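PDB 4YHG: GH5 from Bacteroidetes bacterium AC2a, which hydrolyses internal beta-1,4-glucosidic bonds of cellulose as an endoglucanase of glycoside hydrolase family 5. Local coordinates for residues Ile100-Asp105 / Thr140-Gln145; Glu160-Ile165 / Arg184-Trp189; Ala298-Ser303 / Ser336-Asp341. The protein carries 1 engineered substitution. One frame throughout, in Å; residues are numbered along the deposited sequence.

In the fold
Running from the N terminus, the chain makes three closures in series, none nested in or crossing another. Contact 1 brings helix 129-149 back onto strand 97-101 and the turn that follows. Contact 2 then folds helix 181-199 onto the loop leaving strand 157-160, the neighbouring barrel strand. These two lie side by side, their centres 11 Å apart; Ile100 with Glu160 and Trp143 with Thr161 join them, and both reach the glucose of chain C. Contact 3 lies across the chain's centre, touching neither of the others, and ties the loops after strands 291-296 and 327-332 together beside the glucose of chain B.

Contact 1: Ile100-Asp105 / Thr140-Gln145; sequences INIHHD and TMIWLQ. With BGC (beta-D-glucopyranose), chain C.
The indole of Trp143 meets segment 100-105 in two ways: the carbonyl O of Ile100 lies at its edge near the ring plane, 4.2 Å from CH2 of Trp143, whereas the delta methyl of Ile102 comes in obliquely, CD1 standing 3.6 Å from NE1 of Trp143. CG1 of Ile102 follows close behind, near NE1 and CZ2, and the two side chains cross obliquely. CG1 of Ile102 is anti to the carbonyl carbon (chi1 -58°), and the extended chain beyond it carries CD1 outward to the helix, where it also meets CG2 of Ile142 at 4.1 Å. Trp143 NE1 is satisfied by the carbonyl O of Thr161, outside this pair, and the indole also meets the ring of Phe159. The contact belongs to the beta/alpha barrel typical of family 5: strand 97-101 supplies one stave, and helix 129-149 packs on its outer surface through apolar side chains. Past the strand, at the C-terminal end of the barrel, the segment turns to the glycan. The His103 ring has three partners in its plane at the edge: ND2 of Asn101, CD2 of His104 and O3 of the glucose of chain C. Asn101 ND2 donates to His103 ND1 at 3.2 Å, nearly straight at 168°, while Asn101 OD1 accepts from Val62 N and ND2 also reaches Glu160 OE2, which should fix the amide and, through it, the turn of the imidazole. At the far end of the ring, His103 NE2 is hydrogen-bonded to the glucose O3 at 3.0 Å. His104 takes CD2 of His103 over the centre of one face, and CE1 of His104 approaches the same O3 to 3.3 Å.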
loop_
_atom_site.group_PDB
_atom_site.type_symbol
_atom_site.label_atom_id
_atom_site.label_comp_id
_atom_site.label_asym_id
_atom_site.label_seq_id
_atom_site.Cartn_x
_atom_site.Cartn_y
_atom_site.Cartn_z
ATOM N N ILE A 100 -6.643 6.172 3.055
ATOM C CA ILE A 100 -7.019 6.584 1.698
ATOM C C ILE A 100 -5.872 7.350 1.046
ATOM O O ILE A 100 -4.934 7.784 1.743
ATOM C CB ILE A 100 -8.321 7.422 1.668
ATOM C CG1 ILE A 100 -8.230 8.662 2.550
ATOM C CG2 ILE A 100 -9.495 6.560 2.105
ATOM C CD1 ILE A 100 -9.415 9.578 2.423
ATOM N N ASN A 101 -5.946 7.513 -0.281
ATOM C CA ASN A 101 -4.828 8.064 -1.034
ATOM C C ASN A 101 -5.187 8.634 -2.413
ATOM O O ASN A 101 -6.342 8.691 -2.813
ATOM C CB ASN A 101 -3.754 6.963 -1.214
ATOM C CG ASN A 101 -4.097 5.983 -2.347
ATOM O OD1 ASN A 101 -5.137 6.090 -2.974
ATOM N ND2 ASN A 101 -3.207 5.044 -2.622
ATOM N N ILE A 102 -4.149 9.075 -3.119
ATOM C CA ILE A 102 -4.216 9.366 -4.533
ATOM C C ILE A 102 -3.514 8.184 -5.220
ATOM O O ILE A 102 -2.314 7.970 -5.024
ATOM C CB ILE A 102 -3.500 10.682 -4.874
ATOM C CG1 ILE A 102 -4.120 11.843 -4.082
ATOM C CG2 ILE A 102 -3.541 10.916 -6.381
ATOM C CD1 ILE A 102 -3.678 13.227 -4.543
ATOM N N HIS A 103 -4.260 7.408 -6.015
ATOM C CA HIS A 103 -3.747 6.120 -6.509
ATOM C C HIS A 103 -3.369 6.170 -8.002
ATOM O O HIS A 103 -2.305 6.705 -8.324
ATOM C CB HIS A 103 -4.730 4.997 -6.176
ATOM C CG HIS A 103 -4.114 3.630 -6.191
ATOM N ND1 HIS A 103 -3.361 3.135 -5.145
ATOM C CD2 HIS A 103 -4.155 2.647 -7.122
ATOM C CE1 HIS A 103 -2.955 1.916 -5.439
ATOM N NE2 HIS A 103 -3.417 1.600 -6.636
ATOM N N HIS A 104 -4.204 5.672 -8.915
ATOM C CA HIS A 104 -3.735 5.567 -10.313
ATOM C C HIS A 104 -3.522 6.864 -11.066
ATOM O O HIS A 104 -2.910 6.860 -12.125
ATOM C CB HIS A 104 -4.529 4.543 -11.148
ATOM C CG HIS A 104 -4.201 3.132 -10.782
ATOM N ND1 HIS A 104 -2.903 2.699 -10.622
ATOM C CD2 HIS A 104 -4.990 2.074 -10.498
ATOM C CE1 HIS A 104 -2.904 1.429 -10.267
ATOM N NE2 HIS A 104 -4.158 1.023 -10.192
ATOM N N ASP A 105 -3.988 7.971 -10.501
ATOM C CA ASP A 105 -3.607 9.304 -10.986
ATOM C C ASP A 105 -2.093 9.362 -11.286
ATOM O O ASP A 105 -1.672 9.944 -12.299
ATOM C CB ASP A 105 -3.966 10.391 -9.961
ATOM C CG ASP A 105 -5.438 10.379 -9.572
ATOM O OD1 ASP A 105 -5.837 9.492 -8.762
ATOM O OD2 ASP A 105 -6.183 11.272 -10.052
ATOM N N THR A 140 -2.340 20.173 -4.130
ATOM C CA THR A 140 -2.762 21.038 -3.021
ATOM C C THR A 140 -4.303 21.107 -2.935
ATOM O O THR A 140 -4.885 20.786 -1.897
ATOM C CB THR A 140 -2.128 22.467 -3.137
ATOM O OG1 THR A 140 -0.722 22.400 -2.862
ATOM C CG2 THR A 140 -2.770 23.466 -2.167
ATOM N N MET A 141 -4.953 21.498 -4.025
ATOM C CA MET A 141 -6.408 21.643 -4.028
ATOM C C MET A 141 -7.135 20.347 -3.701
ATOM O O MET A 141 -8.153 20.360 -3.006
ATOM C CB MET A 141 -6.900 22.194 -5.377
ATOM C CG MET A 141 -6.529 23.654 -5.631
ATOM S SD MET A 141 -6.831 24.717 -4.203
ATOM C CE MET A 141 -6.191 26.287 -4.803
ATOM N N ILE A 142 -6.620 19.232 -4.203
ATOM C CA ILE A 142 -7.260 17.940 -3.976
ATOM C C ILE A 142 -7.137 17.536 -2.510
ATOM O O ILE A 142 -8.103 17.093 -1.903
ATOM C CB ILE A 142 -6.706 16.858 -4.932
ATOM C CG1 ILE A 142 -7.210 17.141 -6.352
ATOM C CG2 ILE A 142 -7.156 15.451 -4.513
ATOM C CD1 ILE A 142 -6.632 16.254 -7.427
ATOM N N TRP A 143 -5.960 17.702 -1.928
ATOM C CA TRP A 143 -5.772 17.307 -0.542
ATOM C C TRP A 143 -6.500 18.225 0.411
ATOM O O TRP A 143 -7.025 17.747 1.419
ATOM C CB TRP A 143 -4.276 17.168 -0.165
ATOM C CG TRP A 143 -3.770 15.777 -0.408
ATOM C CD1 TRP A 143 -2.783 15.400 -1.259
ATOM C CD2 TRP A 143 -4.277 14.570 0.172
ATOM N NE1 TRP A 143 -2.624 14.039 -1.228
ATOM C CE2 TRP A 143 -3.541 13.510 -0.360
ATOM C CE3 TRP A 143 -5.287 14.288 1.092
ATOM C CZ2 TRP A 143 -3.791 12.187 -0.012
ATOM C CZ3 TRP A 143 -5.524 12.967 1.449
ATOM C CH2 TRP A 143 -4.787 11.942 0.902
ATOM N N LEU A 144 -6.553 19.523 0.092
ATOM C CA LEU A 144 -7.379 20.470 0.870
ATOM C C LEU A 144 -8.839 20.013 0.956
ATOM O O LEU A 144 -9.416 20.051 2.028
ATOM C CB LEU A 144 -7.325 21.885 0.269
ATOM C CG LEU A 144 -6.228 22.859 0.728
ATOM C CD1 LEU A 144 -6.408 24.209 0.039
ATOM C CD2 LEU A 144 -6.202 23.070 2.245
ATOM N N GLN A 145 -9.418 19.570 -0.165
ATOM C CA GLN A 145 -10.827 19.148 -0.194
ATOM C C GLN A 145 -11.049 17.841 0.559
ATOM O O GLN A 145 -12.000 17.698 1.325
ATOM C CB GLN A 145 -11.330 18.977 -1.628
ATOM C CG GLN A 145 -11.484 20.281 -2.368
ATOM C CD GLN A 145 -11.811 20.074 -3.821
ATOM O OE1 GLN A 145 -12.946 19.774 -4.171
ATOM N NE2 GLN A 145 -10.812 20.233 -4.682
HETATM C C2 BGC C . -0.134 -0.853 -7.511
HETATM C C3 BGC C . -1.424 -1.721 -7.525
HETATM C C4 BGC C . -1.153 -2.955 -8.410
HETATM C C5 BGC C . -0.036 -3.755 -7.758
HETATM C C6 BGC C . 0.128 -5.165 -8.333
HETATM C C1 BGC C . 1.167 -1.680 -7.251
HETATM O O1 BGC C . 2.366 -0.937 -7.595
HETATM O O2 BGC C . -0.260 0.193 -6.530
HETATM O O3 BGC C . -2.581 -0.950 -7.960
HETATM O O4 BGC C . -2.299 -3.777 -8.655
HETATM O O5 BGC C . 1.163 -2.967 -7.932
HETATM O O6 BGC C . 0.630 -5.061 -9.667
#

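Contact 2: Glu160-Ile165 / Arg184-Trp189; sequences ETLNAI and RVLNEW. Engineered in segment 160-165: Ala164 (natural residue Glu). With BGC (beta-D-glucopyranose), chain C.
Beyond the fourth strand of the barrel, the loop 160-165 has a sugar-binding side and an apolar side, the latter packed against helix 181-199. Leu162 and Ile165 both direct their side chains to that helix, and Leu186 and Trp189, three residues apart along it, receive them. CD1 of Leu162 does double duty: it lies 3.8 Å from CB of Trp189, near the plane of the indole at its edge, and 3.9 Å from CD1 of Leu186; the Leu162 and Leu186 side chains run past each other in opposite directions. The same Leu186 methyl touches CG1 of Ile165 at 4.0 Å. CG1 of Ile165 is anti to the carbonyl carbon (chi1 -56°), which leaves CG2 anti to the backbone N; that methyl approaches the benzene part of the indole obliquely, 3.6 Å from CZ3 of Trp189. Val185 CG1 lies over one face of this ring, offset toward the rim, and Trp189 NE1 is hydrogen-bonded to OD1 of Asn132. On the pocket side, Asn163 ND2 donates an almost straight bond, 2.9 Å and 173°, to O2 of the chain C glucose. Ala164 is an engineered substitution for a natural Glu. Between the two segments the packing is apolar and buried, while Thr161 OG1 bonds Asn190 further along the helix; the apolar side thus sets the loop backbone, and Asn163 ND2, on the other side, meets the sugar.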
loop_
_atom_site.group_PDB
_atom_site.type_symbol
_atom_site.label_atom_id
_atom_site.label_comp_id
_atom_site.label_asym_id
_atom_site.label_seq_id
_atom_site.Cartn_x
_atom_site.Cartn_y
_atom_site.Cartn_z
ATOM N N GLU A 160 -2.530 8.772 2.895
ATOM C CA GLU A 160 -1.284 8.421 2.219
ATOM C C GLU A 160 -1.153 9.349 0.993
ATOM O O GLU A 160 -1.995 9.310 0.089
ATOM C CB GLU A 160 -1.348 6.947 1.853
ATOM C CG GLU A 160 -0.216 6.383 1.008
ATOM C CD GLU A 160 -0.511 4.951 0.571
ATOM O OE1 GLU A 160 -0.515 4.048 1.461
ATOM O OE2 GLU A 160 -0.763 4.742 -0.645
ATOM N N THR A 161 -0.120 10.200 0.985
ATOM C CA THR A 161 -0.034 11.317 0.037
ATOM C C THR A 161 -0.194 10.912 -1.414
ATOM O O THR A 161 -0.941 11.533 -2.153
ATOM C CB THR A 161 1.306 12.036 0.132
ATOM O OG1 THR A 161 2.382 11.091 0.005
ATOM C CG2 THR A 161 1.425 12.781 1.455
ATOM N N LEU A 162 0.552 9.880 -1.817
ATOM C CA LEU A 162 0.657 9.427 -3.217
ATOM C C LEU A 162 0.822 7.937 -3.211
ATOM O O LEU A 162 1.086 7.373 -2.181
ATOM C CB LEU A 162 1.905 10.033 -3.868
ATOM C CG LEU A 162 1.872 11.539 -4.008
ATOM C CD1 LEU A 162 3.271 12.080 -4.192
ATOM C CD2 LEU A 162 0.978 11.900 -5.179
ATOM N N ASN A 163 0.703 7.300 -4.360
ATOM C CA ASN A 163 0.934 5.866 -4.439
ATOM C C ASN A 163 2.350 5.485 -4.900
ATOM O O ASN A 163 3.284 5.581 -4.129
ATOM C CB ASN A 163 -0.136 5.200 -5.301
ATOM C CG ASN A 163 -0.012 3.689 -5.307
ATOM O OD1 ASN A 163 0.285 3.075 -4.283
ATOM N ND2 ASN A 163 -0.237 3.092 -6.448
ATOM N N ALA A 164 2.507 5.064 -6.146
ATOM C CA ALA A 164 3.775 4.512 -6.647
ATOM C C ALA A 164 4.176 5.337 -7.864
ATOM O O ALA A 164 3.765 5.065 -8.995
ATOM C CB ALA A 164 3.619 3.036 -7.007
ATOM N N ILE A 165 4.949 6.379 -7.613
ATOM C CA ILE A 165 5.268 7.335 -8.648
ATOM C C ILE A 165 6.551 6.886 -9.347
ATOM O O ILE A 165 7.486 6.427 -8.686
ATOM C CB ILE A 165 5.417 8.756 -8.055
ATOM C CG1 ILE A 165 4.146 9.166 -7.302
ATOM C CG2 ILE A 165 5.700 9.768 -9.150
ATOM C CD1 ILE A 165 2.872 9.191 -8.142
ATOM N N ARG A 184 14.049 14.278 -6.309
ATOM C CA ARG A 184 13.889 15.589 -5.719
ATOM C C ARG A 184 12.463 16.066 -5.883
ATOM O O ARG A 184 11.900 16.642 -4.947
ATOM C CB ARG A 184 14.864 16.578 -6.357
ATOM C CG ARG A 184 14.983 17.900 -5.634
ATOM C CD ARG A 184 16.245 18.649 -6.038
ATOM N NE ARG A 184 16.358 18.817 -7.489
ATOM C CZ ARG A 184 17.203 18.155 -8.294
ATOM N NH1 ARG A 184 18.053 17.243 -7.814
ATOM N NH2 ARG A 184 17.204 18.412 -9.606
ATOM N N VAL A 185 11.878 15.801 -7.055
ATOM C CA VAL A 185 10.499 16.212 -7.350
ATOM C C VAL A 185 9.517 15.434 -6.498
ATOM O O VAL A 185 8.575 15.999 -5.943
ATOM C CB VAL A 185 10.135 16.031 -8.833
ATOM C CG1 VAL A 185 8.640 16.210 -9.056
ATOM C CG2 VAL A 185 10.903 17.021 -9.688
ATOM N N LEU A 186 9.723 14.134 -6.400
ATOM C CA LEU A 186 8.810 13.316 -5.626
ATOM C C LEU A 186 8.793 13.764 -4.159
ATOM O O LEU A 186 7.734 13.873 -3.547
ATOM C CB LEU A 186 9.173 11.835 -5.742
ATOM C CG LEU A 186 8.372 10.918 -4.821
ATOM C CD1 LEU A 186 6.883 11.029 -5.091
ATOM C CD2 LEU A 186 8.864 9.487 -4.949
ATOM N N ASN A 187 9.970 14.018 -3.596
ATOM C CA ASN A 187 10.052 14.606 -2.264
ATOM C C ASN A 187 9.306 15.947 -2.155
ATOM O O ASN A 187 8.673 16.220 -1.121
ATOM C CB ASN A 187 11.509 14.796 -1.842
ATOM C CG ASN A 187 12.193 13.487 -1.488
ATOM O OD1 ASN A 187 11.566 12.538 -1.008
ATOM N ND2 ASN A 187 13.492 13.440 -1.703
ATOM N N GLU A 188 9.380 16.771 -3.203
ATOM C CA GLU A 188 8.661 18.047 -3.235
ATOM C C GLU A 188 7.149 17.848 -3.255
ATOM O O GLU A 188 6.426 18.590 -2.583
ATOM C CB GLU A 188 9.095 18.909 -4.430
ATOM C CG GLU A 188 10.538 19.424 -4.367
ATOM C CD GLU A 188 11.021 20.075 -5.673
ATOM O OE1 GLU A 188 10.170 20.342 -6.562
ATOM O OE2 GLU A 188 12.253 20.342 -5.805
ATOM N N TRP A 189 6.666 16.859 -4.006
ATOM C CA TRP A 189 5.228 16.553 -4.003
ATOM C C TRP A 189 4.758 16.088 -2.626
ATOM O O TRP A 189 3.709 16.513 -2.154
ATOM C CB TRP A 189 4.845 15.483 -5.034
ATOM C CG TRP A 189 4.994 15.883 -6.460
ATOM C CD1 TRP A 189 5.296 17.123 -6.939
ATOM C CD2 TRP A 189 4.812 15.042 -7.604
ATOM N NE1 TRP A 189 5.335 17.101 -8.315
ATOM C CE2 TRP A 189 5.037 15.836 -8.750
ATOM C CE3 TRP A 189 4.492 13.690 -7.774
ATOM C CZ2 TRP A 189 4.956 15.317 -10.065
ATOM C CZ3 TRP A 189 4.406 13.171 -9.096
ATOM C CH2 TRP A 189 4.640 13.992 -10.214
HETATM C C2 BGC C . -0.134 -0.853 -7.511
HETATM C C3 BGC C . -1.424 -1.721 -7.525
HETATM C C4 BGC C . -1.153 -2.955 -8.410
HETATM C C5 BGC C . -0.036 -3.755 -7.758
HETATM C C6 BGC C . 0.128 -5.165 -8.333
HETATM C C1 BGC C . 1.167 -1.680 -7.251
HETATM O O1 BGC C . 2.366 -0.937 -7.595
HETATM O O2 BGC C . -0.260 0.193 -6.530
HETATM O O3 BGC C . -2.581 -0.950 -7.960
HETATM O O4 BGC C . -2.299 -3.777 -8.655
HETATM O O5 BGC C . 1.163 -2.967 -7.932
HETATM O O6 BGC C . 0.630 -5.061 -9.667
#

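Contact 3: Ala298-Ser303 / Ser336-Asp341; sequences AVRRAS and SKAGND. With BGC (beta-D-glucopyranose), chain B.
The carbonyl O of Ser336 is gripped by two nitrogens of Arg300, which presents its guanidinium side-on: NE is 2.9 Å from Ser336 O and NH2 is 2.8 Å from it. The oxygen lies in the guanidinium plane; NH2 sits in the carbonyl plane, while NE is tilted 32° from it. Arg300 CG runs anti to the backbone N, and a bend at chi3 (82°) turns the head group back to Ser336. One face of the guanidinium is taken by CB of Ala338, offset toward the rim. That methyl also sits 3.7 Å from Ala302 N and meets the Ala302 CB. Between the backbones, Gly339 N donates to Arg300 O at 2.7 Å, nearly straight and almost along the C=O axis. CB of Val299 lies 3.3 Å from Gly339 O, and CG1 of Val299 is 3.6 Å from Asp341 N. Within segment 336-341, Lys337 NZ bends back to bond Ala338 O and Asn340 O. These loops follow strands 291-296 and 327-332 of the barrel, and they meet beside the glycan pocket. Asp341 carries the contact into it, its OD2 accepting from O3 of the chain B glucose at 2.6 Å and its OD1 from O2 of the same sugar. Asn333 ND2, which also bonds this glucose, reaches Asp341 O. The bonds across the segments use backbone carbonyls as acceptors, and the positive guanidinium probably polarises the Ser336 peptide; independently, the Asp341 carboxylate takes two neighbouring hydroxyls of one sugar.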
loop_
_atom_site.group_PDB
_atom_site.type_symbol
_atom_site.label_atom_id
_atom_site.label_comp_id
_atom_site.label_asym_id
_atom_site.label_seq_id
_atom_site.Cartn_x
_atom_site.Cartn_y
_atom_site.Cartn_z
ATOM N N ALA A 298 1.311 -12.366 -2.360
ATOM C CA ALA A 298 1.695 -13.337 -3.347
ATOM C C ALA A 298 0.420 -13.967 -3.884
ATOM O O ALA A 298 -0.519 -14.202 -3.132
ATOM C CB ALA A 298 2.607 -14.376 -2.741
ATOM N N VAL A 299 0.387 -14.210 -5.185
ATOM C CA VAL A 299 -0.787 -14.711 -5.838
ATOM C C VAL A 299 -1.071 -16.162 -5.436
ATOM O O VAL A 299 -0.234 -16.851 -4.892
ATOM C CB VAL A 299 -0.686 -14.587 -7.383
ATOM C CG1 VAL A 299 -0.682 -13.134 -7.810
ATOM C CG2 VAL A 299 0.557 -15.291 -7.924
ATOM N N ARG A 300 -2.278 -16.598 -5.749
ATOM C CA ARG A 300 -2.762 -17.932 -5.456
ATOM C C ARG A 300 -2.207 -18.960 -6.413
ATOM O O ARG A 300 -2.038 -18.660 -7.587
ATOM C CB ARG A 300 -4.293 -17.920 -5.563
ATOM C CG ARG A 300 -4.953 -19.238 -5.181
ATOM C CD ARG A 300 -6.477 -19.141 -5.057
ATOM N NE ARG A 300 -7.134 -19.239 -6.340
ATOM C CZ ARG A 300 -7.298 -20.363 -7.033
ATOM N NH1 ARG A 300 -6.817 -21.509 -6.568
ATOM N NH2 ARG A 300 -7.915 -20.338 -8.223
ATOM N N ARG A 301 -1.971 -20.178 -5.914
ATOM C CA ARG A 301 -1.469 -21.298 -6.733
ATOM C C ARG A 301 -2.534 -22.339 -7.107
ATOM O O ARG A 301 -3.496 -22.544 -6.386
ATOM C CB ARG A 301 -0.334 -22.005 -5.998
ATOM C CG ARG A 301 0.701 -21.048 -5.400
ATOM C CD ARG A 301 1.403 -20.236 -6.482
ATOM N NE ARG A 301 1.689 -18.886 -6.017
ATOM C CZ ARG A 301 2.751 -18.167 -6.370
ATOM N NH1 ARG A 301 3.643 -18.647 -7.220
ATOM N NH2 ARG A 301 2.919 -16.956 -5.860
ATOM N N ALA A 302 -2.327 -23.029 -8.228
ATOM C CA ALA A 302 -3.291 -24.046 -8.669
ATOM C C ALA A 302 -3.160 -25.331 -7.899
ATOM O O ALA A 302 -4.167 -25.986 -7.640
ATOM C CB ALA A 302 -3.176 -24.328 -10.165
ATOM N N SER A 303 -1.940 -25.708 -7.540
ATOM C CA SER A 303 -1.760 -26.980 -6.819
ATOM C C SER A 303 -1.639 -26.742 -5.315
ATOM O O SER A 303 -1.070 -25.749 -4.867
ATOM C CB SER A 303 -0.553 -27.759 -7.362
ATOM O OG SER A 303 0.633 -27.409 -6.662
ATOM N N SER A 336 -10.112 -14.297 -8.468
ATOM C CA SER A 336 -10.007 -15.629 -7.865
ATOM C C SER A 336 -9.143 -16.646 -8.671
ATOM O O SER A 336 -8.855 -17.742 -8.173
ATOM C CB SER A 336 -11.410 -16.211 -7.666
ATOM O OG SER A 336 -12.086 -16.390 -8.890
ATOM N N LYS A 337 -8.740 -16.293 -9.896
ATOM C CA LYS A 337 -7.862 -17.141 -10.696
ATOM C C LYS A 337 -6.555 -17.412 -9.933
ATOM O O LYS A 337 -6.181 -16.679 -9.031
ATOM C CB LYS A 337 -7.538 -16.489 -12.053
ATOM C CG LYS A 337 -6.488 -15.353 -11.975
ATOM C CD LYS A 337 -6.301 -14.600 -13.299
ATOM C CE LYS A 337 -5.535 -15.418 -14.331
ATOM N NZ LYS A 337 -4.188 -15.853 -13.845
ATOM N N ALA A 338 -5.871 -18.469 -10.331
ATOM C CA ALA A 338 -4.559 -18.814 -9.819
ATOM C C ALA A 338 -3.543 -18.211 -10.739
ATOM O O ALA A 338 -3.827 -17.969 -11.900
ATOM C CB ALA A 338 -4.372 -20.318 -9.818
ATOM N N GLY A 339 -2.351 -17.994 -10.206
ATOM C CA GLY A 339 -1.262 -17.491 -10.979
ATOM C C GLY A 339 -1.362 -15.999 -11.126
ATOM O O GLY A 339 -1.942 -15.342 -10.308
ATOM N N ASN A 340 -0.744 -15.507 -12.189
ATOM C CA ASN A 340 -0.622 -14.112 -12.499
ATOM C C ASN A 340 -1.869 -13.315 -12.109
ATOM O O ASN A 340 -2.974 -13.593 -12.576
ATOM C CB ASN A 340 -0.330 -13.994 -14.006
ATOM C CG ASN A 340 -0.039 -12.577 -14.426
ATOM O OD1 ASN A 340 0.641 -11.828 -13.720
ATOM N ND2 ASN A 340 -0.571 -12.190 -15.580
ATOM N N ASP A 341 -1.676 -12.341 -11.224
ATOM C CA ASP A 341 -2.702 -11.398 -10.840
ATOM C C ASP A 341 -3.814 -12.001 -9.967
ATOM O O ASP A 341 -4.840 -11.351 -9.716
ATOM C CB ASP A 341 -3.285 -10.708 -12.085
ATOM C CG ASP A 341 -3.572 -9.235 -11.843
ATOM O OD1 ASP A 341 -2.798 -8.586 -11.091
ATOM O OD2 ASP A 341 -4.575 -8.734 -12.384
HETATM C C2 BGC B . -3.814 -5.001 -10.136
HETATM C C3 BGC B . -4.102 -5.378 -11.611
HETATM C C4 BGC B . -4.315 -4.072 -12.396
HETATM C C5 BGC B . -3.041 -3.208 -12.236
HETATM C C6 BGC B . -3.126 -1.968 -13.113
HETATM C C1 BGC B . -2.577 -4.074 -10.046
HETATM O O2 BGC B . -3.616 -6.140 -9.276
HETATM O O3 BGC B . -5.202 -6.305 -11.829
HETATM O O4 BGC B . -4.541 -4.358 -13.787
HETATM O O5 BGC B . -2.758 -2.874 -10.848
HETATM O O6 BGC B . -2.254 -0.971 -12.596
#